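Local coordinates for 2-oxoglutarate dehydrogenase E3 component (Thermus thermophilus, PDB 2YQU), which probably oxidises protein-bound dihydrolipoyl groups with NAD(+), using a bound FAD and a redox-active disulfide, as the E3 component of 2-oxoacid dehydrogenase complexes, at residues R242-L245 / E249-E252; R212-V217 / H401-R406; P204-E209 / P344-V349. All blocks are in the same frame, centred on the assembly; numbering follows the deposited sequence.

Interaction 1. Residues R242-L245 / E249-E252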
loop_
_atom_site.group_PDB
_atom_site.type_symbol
_atom_site.label_atom_id
_atom_site.label_comp_id
_atom_site.label_asym_id
_atom_site.label_seq_id
_atom_site.Cartn_x
_atom_site.Cartn_y
_atom_site.Cartn_z
ATOM N N ARG A 242 -17.398 -1.210 37.171
ATOM C CA ARG A 242 -18.134 0.015 36.921
ATOM C C ARG A 242 -17.203 1.165 36.578
ATOM O O ARG A 242 -16.034 1.182 36.960
ATOM C CB ARG A 242 -19.042 0.380 38.104
ATOM C CG ARG A 242 -18.341 0.773 39.396
ATOM C CD ARG A 242 -19.310 1.271 40.472
ATOM N NE ARG A 242 -18.620 1.701 41.684
ATOM C CZ ARG A 242 -18.134 0.884 42.616
ATOM N NH1 ARG A 242 -18.265 -0.434 42.515
ATOM N NH2 ARG A 242 -17.520 1.399 43.675
ATOM N N VAL A 243 -17.756 2.115 35.841
ATOM C CA VAL A 243 -17.066 3.322 35.434
ATOM C C VAL A 243 -17.954 4.485 35.839
ATOM O O VAL A 243 -19.048 4.639 35.311
ATOM C CB VAL A 243 -16.851 3.362 33.902
ATOM C CG1 VAL A 243 -16.143 4.660 33.491
ATOM C CG2 VAL A 243 -16.075 2.130 33.430
ATOM N N GLU A 244 -17.497 5.292 36.787
ATOM C CA GLU A 244 -18.250 6.463 37.214
ATOM C C GLU A 244 -17.809 7.682 36.414
ATOM O O GLU A 244 -16.619 7.857 36.143
ATOM C CB GLU A 244 -18.053 6.694 38.713
ATOM C CG GLU A 244 -18.521 5.528 39.570
ATOM C CD GLU A 244 -18.110 5.651 41.029
ATOM O OE1 GLU A 244 -18.110 4.623 41.729
ATOM O OE2 GLU A 244 -17.782 6.763 41.483
ATOM N N LEU A 245 -18.777 8.506 36.022
ATOM C CA LEU A 245 -18.522 9.740 35.287
ATOM C C LEU A 245 -18.829 10.950 36.157
ATOM O O LEU A 245 -19.650 10.879 37.061
ATOM C CB LEU A 245 -19.391 9.815 34.028
ATOM C CG LEU A 245 -19.369 8.628 33.066
ATOM C CD1 LEU A 245 -20.276 8.910 31.882
ATOM C CD2 LEU A 245 -17.953 8.340 32.605
ATOM N N GLU A 249 -23.284 9.658 36.651
ATOM C CA GLU A 249 -23.596 8.524 35.774
ATOM C C GLU A 249 -22.632 7.365 36.007
ATOM O O GLU A 249 -21.428 7.563 36.148
ATOM C CB GLU A 249 -23.574 8.940 34.300
ATOM C CG GLU A 249 -24.033 7.846 33.344
ATOM C CD GLU A 249 -23.971 8.252 31.886
ATOM O OE1 GLU A 249 -24.135 7.369 31.018
ATOM O OE2 GLU A 249 -23.767 9.445 31.597
ATOM N N VAL A 250 -23.181 6.156 36.053
ATOM C CA VAL A 250 -22.401 4.946 36.267
ATOM C C VAL A 250 -22.654 3.986 35.115
ATOM O O VAL A 250 -23.799 3.651 34.817
ATOM C CB VAL A 250 -22.772 4.257 37.598
ATOM C CG1 VAL A 250 -21.920 3.012 37.823
ATOM C CG2 VAL A 250 -22.635 5.231 38.760
ATOM N N LEU A 251 -21.580 3.572 34.452
ATOM C CA LEU A 251 -21.644 2.561 33.416
ATOM C C LEU A 251 -21.129 1.252 33.980
ATOM O O LEU A 251 -20.259 1.235 34.844
ATOM C CB LEU A 251 -20.812 2.977 32.198
ATOM C CG LEU A 251 -21.302 4.203 31.429
ATOM C CD1 LEU A 251 -20.285 4.587 30.363
ATOM C CD2 LEU A 251 -22.659 3.960 30.802
ATOM N N GLU A 252 -21.691 0.155 33.496
ATOM C CA GLU A 252 -21.269 -1.180 33.889
ATOM C C GLU A 252 -20.830 -1.937 32.645
ATOM O O GLU A 252 -21.403 -1.764 31.575
ATOM C CB GLU A 252 -22.417 -1.921 34.582
ATOM C CG GLU A 252 -22.424 -1.740 36.092
ATOM C CD GLU A 252 -23.751 -2.099 36.733
ATOM O OE1 GLU A 252 -24.057 -1.538 37.811
ATOM O OE2 GLU A 252 -24.485 -2.936 36.171
#

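Interaction 2. Residues R212-V217 / H401-R406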
loop_
_atom_site.group_PDB
_atom_site.type_symbol
_atom_site.label_atom_id
_atom_site.label_comp_id
_atom_site.label_asym_id
_atom_site.label_seq_id
_atom_site.Cartn_x
_atom_site.Cartn_y
_atom_site.Cartn_z
ATOM N N ARG A 212 -12.408 13.742 13.174
ATOM C CA ARG A 212 -13.860 13.859 13.035
ATOM C C ARG A 212 -14.405 12.747 12.151
ATOM O O ARG A 212 -15.422 12.138 12.471
ATOM C CB ARG A 212 -14.249 15.221 12.460
ATOM C CG ARG A 212 -14.166 16.351 13.458
ATOM C CD ARG A 212 -14.948 17.600 13.075
ATOM N NE ARG A 212 -14.361 18.767 13.732
ATOM C CZ ARG A 212 -13.319 19.457 13.273
ATOM N NH1 ARG A 212 -12.748 19.154 12.110
ATOM N NH2 ARG A 212 -12.860 20.483 13.975
ATOM N N ALA A 213 -13.708 12.468 11.053
ATOM C CA ALA A 213 -14.131 11.422 10.130
ATOM C C ALA A 213 -14.055 10.054 10.784
ATOM O O ALA A 213 -14.939 9.220 10.593
ATOM C CB ALA A 213 -13.294 11.455 8.880
ATOM N N ALA A 214 -13.013 9.834 11.576
ATOM C CA ALA A 214 -12.818 8.557 12.248
ATOM C C ALA A 214 -13.981 8.296 13.203
ATOM O O ALA A 214 -14.538 7.209 13.212
ATOM C CB ALA A 214 -11.500 8.545 12.999
ATOM N N GLU A 215 -14.349 9.305 13.989
ATOM C CA GLU A 215 -15.471 9.183 14.919
ATOM C C GLU A 215 -16.769 8.792 14.204
ATOM O O GLU A 215 -17.499 7.926 14.681
ATOM C CB GLU A 215 -15.661 10.475 15.727
ATOM C CG GLU A 215 -16.816 10.394 16.717
ATOM C CD GLU A 215 -16.793 11.466 17.798
ATOM O OE1 GLU A 215 -17.691 11.430 18.668
ATOM O OE2 GLU A 215 -15.903 12.344 17.784
ATOM N N ARG A 216 -17.047 9.426 13.067
ATOM C CA ARG A 216 -18.233 9.101 12.265
ATOM C C ARG A 216 -18.230 7.641 11.804
ATOM O O ARG A 216 -19.248 6.955 11.871
ATOM C CB ARG A 216 -18.322 10.003 11.027
ATOM C CG ARG A 216 -19.034 11.316 11.239
ATOM C CD ARG A 216 -19.297 12.083 9.940
ATOM N NE ARG A 216 -19.075 13.524 10.107
ATOM C CZ ARG A 216 -17.951 14.186 9.794
ATOM N NH1 ARG A 216 -16.889 13.569 9.275
ATOM N NH2 ARG A 216 -17.890 15.493 10.007
ATOM N N VAL A 217 -17.082 7.173 11.332
ATOM C CA VAL A 217 -16.953 5.822 10.797
ATOM C C VAL A 217 -17.152 4.783 11.899
ATOM O O VAL A 217 -17.869 3.796 11.710
ATOM C CB VAL A 217 -15.578 5.630 10.107
ATOM C CG1 VAL A 217 -15.324 4.164 9.759
ATOM C CG2 VAL A 217 -15.492 6.490 8.864
ATOM N N HIS A 401 -2.475 13.499 5.113
ATOM C CA HIS A 401 -3.389 12.953 6.098
ATOM C C HIS A 401 -4.525 12.227 5.398
ATOM O O HIS A 401 -4.972 12.636 4.331
ATOM C CB HIS A 401 -3.984 14.072 6.950
ATOM C CG HIS A 401 -2.974 15.002 7.548
ATOM N ND1 HIS A 401 -3.058 15.423 8.851
ATOM C CD2 HIS A 401 -1.897 15.634 7.024
ATOM C CE1 HIS A 401 -2.066 16.256 9.110
ATOM N NE2 HIS A 401 -1.334 16.386 8.022
ATOM N N GLY A 402 -5.014 11.159 5.999
ATOM C CA GLY A 402 -6.083 10.435 5.365
ATOM C C GLY A 402 -6.806 9.473 6.254
ATOM O O GLY A 402 -6.386 9.174 7.369
ATOM N N ILE A 403 -7.929 9.016 5.733
ATOM C CA ILE A 403 -8.687 7.930 6.314
ATOM C C ILE A 403 -9.295 7.119 5.177
ATOM O O ILE A 403 -9.852 7.683 4.233
ATOM C CB ILE A 403 -9.766 8.455 7.285
ATOM C CG1 ILE A 403 -10.596 7.292 7.836
ATOM C CG2 ILE A 403 -10.654 9.520 6.622
ATOM C CD1 ILE A 403 -11.521 7.694 8.968
ATOM N N GLY A 404 -9.166 5.803 5.266
ATOM C CA GLY A 404 -9.681 4.911 4.244
ATOM C C GLY A 404 -8.985 3.573 4.249
ATOM O O GLY A 404 -8.018 3.358 4.975
ATOM N N ALA A 405 -9.512 2.665 3.446
ATOM C CA ALA A 405 -8.952 1.335 3.279
ATOM C C ALA A 405 -7.469 1.445 2.949
ATOM O O ALA A 405 -7.092 2.147 2.037
ATOM C CB ALA A 405 -9.698 0.605 2.171
ATOM N N ARG A 406 -6.633 0.809 3.760
ATOM C CA ARG A 406 -5.192 0.734 3.518
ATOM C C ARG A 406 -4.480 2.090 3.399
ATOM O O ARG A 406 -3.420 2.177 2.802
ATOM C CB ARG A 406 -4.933 -0.147 2.293
ATOM C CG ARG A 406 -5.465 -1.560 2.515
ATOM C CD ARG A 406 -5.842 -2.300 1.288
ATOM N NE ARG A 406 -6.497 -3.553 1.647
ATOM C CZ ARG A 406 -6.884 -4.470 0.777
ATOM N NH1 ARG A 406 -6.688 -4.290 -0.521
ATOM N NH2 ARG A 406 -7.473 -5.581 1.205
#

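Interaction 3. Residues P204-E209 / P344-V349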
loop_
_atom_site.group_PDB
_atom_site.type_symbol
_atom_site.label_atom_id
_atom_site.label_comp_id
_atom_site.label_asym_id
_atom_site.label_seq_id
_atom_site.Cartn_x
_atom_site.Cartn_y
_atom_site.Cartn_z
ATOM N N PRO A 204 -6.205 12.367 19.078
ATOM C CA PRO A 204 -5.784 13.774 19.140
ATOM C C PRO A 204 -4.518 14.132 18.349
ATOM O O PRO A 204 -4.332 15.314 18.072
ATOM C CB PRO A 204 -5.565 14.007 20.642
ATOM C CG PRO A 204 -5.262 12.674 21.189
ATOM C CD PRO A 204 -6.123 11.716 20.402
ATOM N N THR A 205 -3.680 13.160 17.996
ATOM C CA THR A 205 -2.483 13.422 17.194
ATOM C C THR A 205 -2.793 13.544 15.706
ATOM O O THR A 205 -1.953 14.011 14.945
ATOM C CB THR A 205 -1.414 12.322 17.375
ATOM O OG1 THR A 205 -1.940 11.045 16.992
ATOM C CG2 THR A 205 -1.018 12.157 18.837
ATOM N N MET A 206 -3.974 13.089 15.294
ATOM C CA MET A 206 -4.400 13.215 13.901
ATOM C C MET A 206 -4.827 14.644 13.606
ATOM O O MET A 206 -5.093 15.435 14.507
ATOM C CB MET A 206 -5.568 12.269 13.593
ATOM C CG MET A 206 -5.261 10.793 13.767
ATOM S SD MET A 206 -4.050 10.208 12.568
ATOM C CE MET A 206 -2.938 9.278 13.620
ATOM N N ASP A 207 -4.883 14.960 12.316
ATOM C CA ASP A 207 -5.516 16.174 11.824
ATOM C C ASP A 207 -6.983 16.169 12.231
ATOM O O ASP A 207 -7.630 15.124 12.199
ATOM C CB ASP A 207 -5.380 16.218 10.309
ATOM C CG ASP A 207 -5.909 17.492 9.694
ATOM O OD1 ASP A 207 -7.110 17.554 9.399
ATOM O OD2 ASP A 207 -5.189 18.475 9.434
ATOM N N LEU A 208 -7.496 17.332 12.621
ATOM C CA LEU A 208 -8.833 17.423 13.203
ATOM C C LEU A 208 -9.882 16.852 12.263
ATOM O O LEU A 208 -10.792 16.173 12.705
ATOM C CB LEU A 208 -9.190 18.873 13.559
ATOM C CG LEU A 208 -9.283 19.289 15.030
ATOM C CD1 LEU A 208 -8.113 18.789 15.846
ATOM C CD2 LEU A 208 -9.384 20.814 15.148
ATOM N N GLU A 209 -9.750 17.142 10.972
ATOM C CA GLU A 209 -10.670 16.613 9.957
ATOM C C GLU A 209 -10.729 15.078 9.976
ATOM O O GLU A 209 -11.795 14.476 9.873
ATOM C CB GLU A 209 -10.235 17.090 8.570
ATOM C CG GLU A 209 -11.357 17.250 7.566
ATOM C CD GLU A 209 -10.962 18.159 6.421
ATOM O OE1 GLU A 209 -9.915 17.896 5.792
ATOM O OE2 GLU A 209 -11.704 19.139 6.148
ATOM N N PRO A 344 -11.606 1.481 8.306
ATOM C CA PRO A 344 -10.484 1.987 7.505
ATOM C C PRO A 344 -9.257 2.318 8.349
ATOM O O PRO A 344 -9.390 2.524 9.551
ATOM C CB PRO A 344 -11.058 3.274 6.913
ATOM C CG PRO A 344 -12.057 3.730 7.914
ATOM C CD PRO A 344 -12.686 2.472 8.417
ATOM N N GLU A 345 -8.083 2.372 7.725
ATOM C CA GLU A 345 -6.907 2.917 8.392
ATOM C C GLU A 345 -7.030 4.437 8.489
ATOM O O GLU A 345 -7.787 5.070 7.760
ATOM C CB GLU A 345 -5.604 2.490 7.691
ATOM C CG GLU A 345 -5.400 0.983 7.746
ATOM C CD GLU A 345 -4.060 0.468 7.246
ATOM O OE1 GLU A 345 -3.230 1.223 6.691
ATOM O OE2 GLU A 345 -3.832 -0.742 7.423
ATOM N N ILE A 346 -6.296 5.002 9.436
ATOM C CA ILE A 346 -6.297 6.429 9.710
ATOM C C ILE A 346 -4.830 6.805 9.813
ATOM O O ILE A 346 -4.064 6.106 10.478
ATOM C CB ILE A 346 -7.048 6.698 11.035
ATOM C CG1 ILE A 346 -8.437 6.029 11.019
ATOM C CG2 ILE A 346 -7.166 8.170 11.298
ATOM C CD1 ILE A 346 -9.115 5.971 12.349
ATOM N N ALA A 347 -4.409 7.880 9.168
ATOM C CA ALA A 347 -2.985 8.230 9.209
ATOM C C ALA A 347 -2.666 9.718 9.091
ATOM O O ALA A 347 -3.455 10.509 8.588
ATOM C CB ALA A 347 -2.226 7.445 8.157
ATOM N N ALA A 348 -1.477 10.065 9.569
ATOM C CA ALA A 348 -0.945 11.416 9.504
ATOM C C ALA A 348 0.559 11.369 9.310
ATOM O O ALA A 348 1.249 10.545 9.888
ATOM C CB ALA A 348 -1.261 12.175 10.768
ATOM N N VAL A 349 1.061 12.270 8.491
ATOM C CA VAL A 349 2.490 12.478 8.373
ATOM C C VAL A 349 2.748 13.970 8.170
ATOM O O VAL A 349 1.963 14.673 7.521
ATOM C CB VAL A 349 3.131 11.593 7.261
ATOM C CG1 VAL A 349 2.617 11.963 5.899
ATOM C CG2 VAL A 349 4.651 11.673 7.308
HETATM O O HOH W 1 -4.252 12.930 10.107
#

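Interaction 1. Residues R242-L245 / E249-E252
Val243 and Leu251 form the hydrogen-bonded pair at the middle of a beta hairpin, whose arms, strands 240-245 and 250-253, belong to a three-stranded antiparallel sheet in the pyridine nucleotide-disulphide oxidoreductase region. Val243 N donates to Leu251 O at 2.8 Å, and Leu251 N returns a nearly straight bond to Val243 O (2.9 Å, 173° at the hydrogen). Nearer the turn, Leu245 N meets Glu249 O at 2.8 Å, almost head-on to the carbonyl.

The tightly packed side carries Val243 and Leu251. Val243 CB lies 4.3 Å from Leu251 CB. Both side chains reach Ile171 and Leu196 of the neighbouring parallel sheet, while Val243 also touches Val231, a residue of the NAD(+) site. The other face, with Arg242, Glu244, Val250 and Glu252, is looser and more open to solvent. Here CG1 of Val250 lies 3.9 Å from CB of Arg242. With CG set between the backbone N and the carbonyl carbon (chi1 67°), the extended arginine chain rises from this face, and its NE meets Glu244 OE1 at 3.0 Å, in the guanidinium plane and on the anti lone pair of the carboxylate; NH1 pairs with Glu237. A methionine in place of Arg242 would probably leave the carboxylates of Glu244 and Glu237 without their positive mate.

At the turn end, Glu249 runs extended beside Leu245 and is paired through OE1 with Arg226, while its OE2 rests 3.5 Å from Leu245 CD1.

Interaction 2. Residues R212-V217 / H401-R406
Ile403, on strand 397-404, is the single side chain through which residues 401-406 meet residues 212-217 of helix 208-221, and the contact is wholly apolar. Over the segments compared, helix and strand run almost parallel, 10° apart, with their axes 9.3 Å from each other.

The van der Waals contacts divide between the two branches of the isoleucine. With CG1 anti to the backbone N (chi1 177°) and the chain extended beyond it, CD1 is carried to the helix surface, where it lies 3.6 Å from Ala214 CA and 4.1 Å from Ala214 CB. The shorter branch, CG2, meets Ala213 CB at 4.0 Å. One turn on, Val217 passes Ile403 in the opposite direction, its CG2 4.2 Å from CD1.

The backbone hydrogen bonds lie elsewhere: Val217 N bonds to Ala213 O within the helix, and Ile403 pairs with Phe385 of the next strand. Ile346 touches both Ala214 and Ile403, adding a neighbouring strand to the apolar patch.

The two small alanines let the CD1 methyl come down onto the helix backbone, so this junction between the nucleotide-binding region and the dimerisation domain probably rests on close fit and the hydrophobic effect, with nothing polar to fix its direction.

Interaction 3. Residues P204-E209 / P344-V349
With CG anti to the carbonyl carbon, beside the backbone N (chi1 -61°), and the chain bent at chi2 (-66°), the sulfur of Met206 turns to strand 345-350. There SD lies 3.9 Å from Ile346 CG2 and 3.9 Å from Ala348 CB, two side chains on the same face. Between them SD also approaches the backbone, 3.8 Å from the carbonyl carbon of Ala347. Met206 and Ile346 cross at about a right angle, and the isoleucine offers the methyl of its shorter branch. Ser338 and Val340 of the adjacent strand also touch the methionine.

Polar contact is made through a water molecule. It accepts from Asp207 N at 3.1 Å and donates to Ala347 O at 3.0 Å, linking the backbone ahead of the helix to the strand.

Asp207 is the N-cap of helix 208-221. Its OD1 accepts from Glu209 N (3.1 Å), which approaches from above the carboxylate plane, and the same oxygen forms a salt bridge with Lys387; OD2 accepts from Glu353 N. The carboxylate is thus fixed from several directions, and the lysine together with the helix N terminus would be expected to stabilise its negative charge.

The segment leading into a capped helix, laid through Met206 on the dimerisation-domain sheet, with Met206 near Val177 and Ala347 near Val339, both of the NAD(+) site, marks the interdomain junction of this pyridine nucleotide-disulphide oxidoreductase.

From the N terminus, the chain first passes residues 204-209, which lead into helix 208-221, and then 212-217 within it, before it forms the hairpin of interaction 1, which closes after a three-residue turn. It then returns at 344-349 to close interaction 3 and at 401-406 to close interaction 2. The two long loops therefore cross, and interaction 1 is nested inside both. Interactions 2 and 3 have centres about 7 Å apart and join helix 208-221 and the residues leading into it to adjacent strands of the dimerisation-domain sheet, where Gly404 N lies 2.9 Å from Glu345 O, a probable hydrogen bond. Interaction 1 is centred about 29 Å from the centre of either.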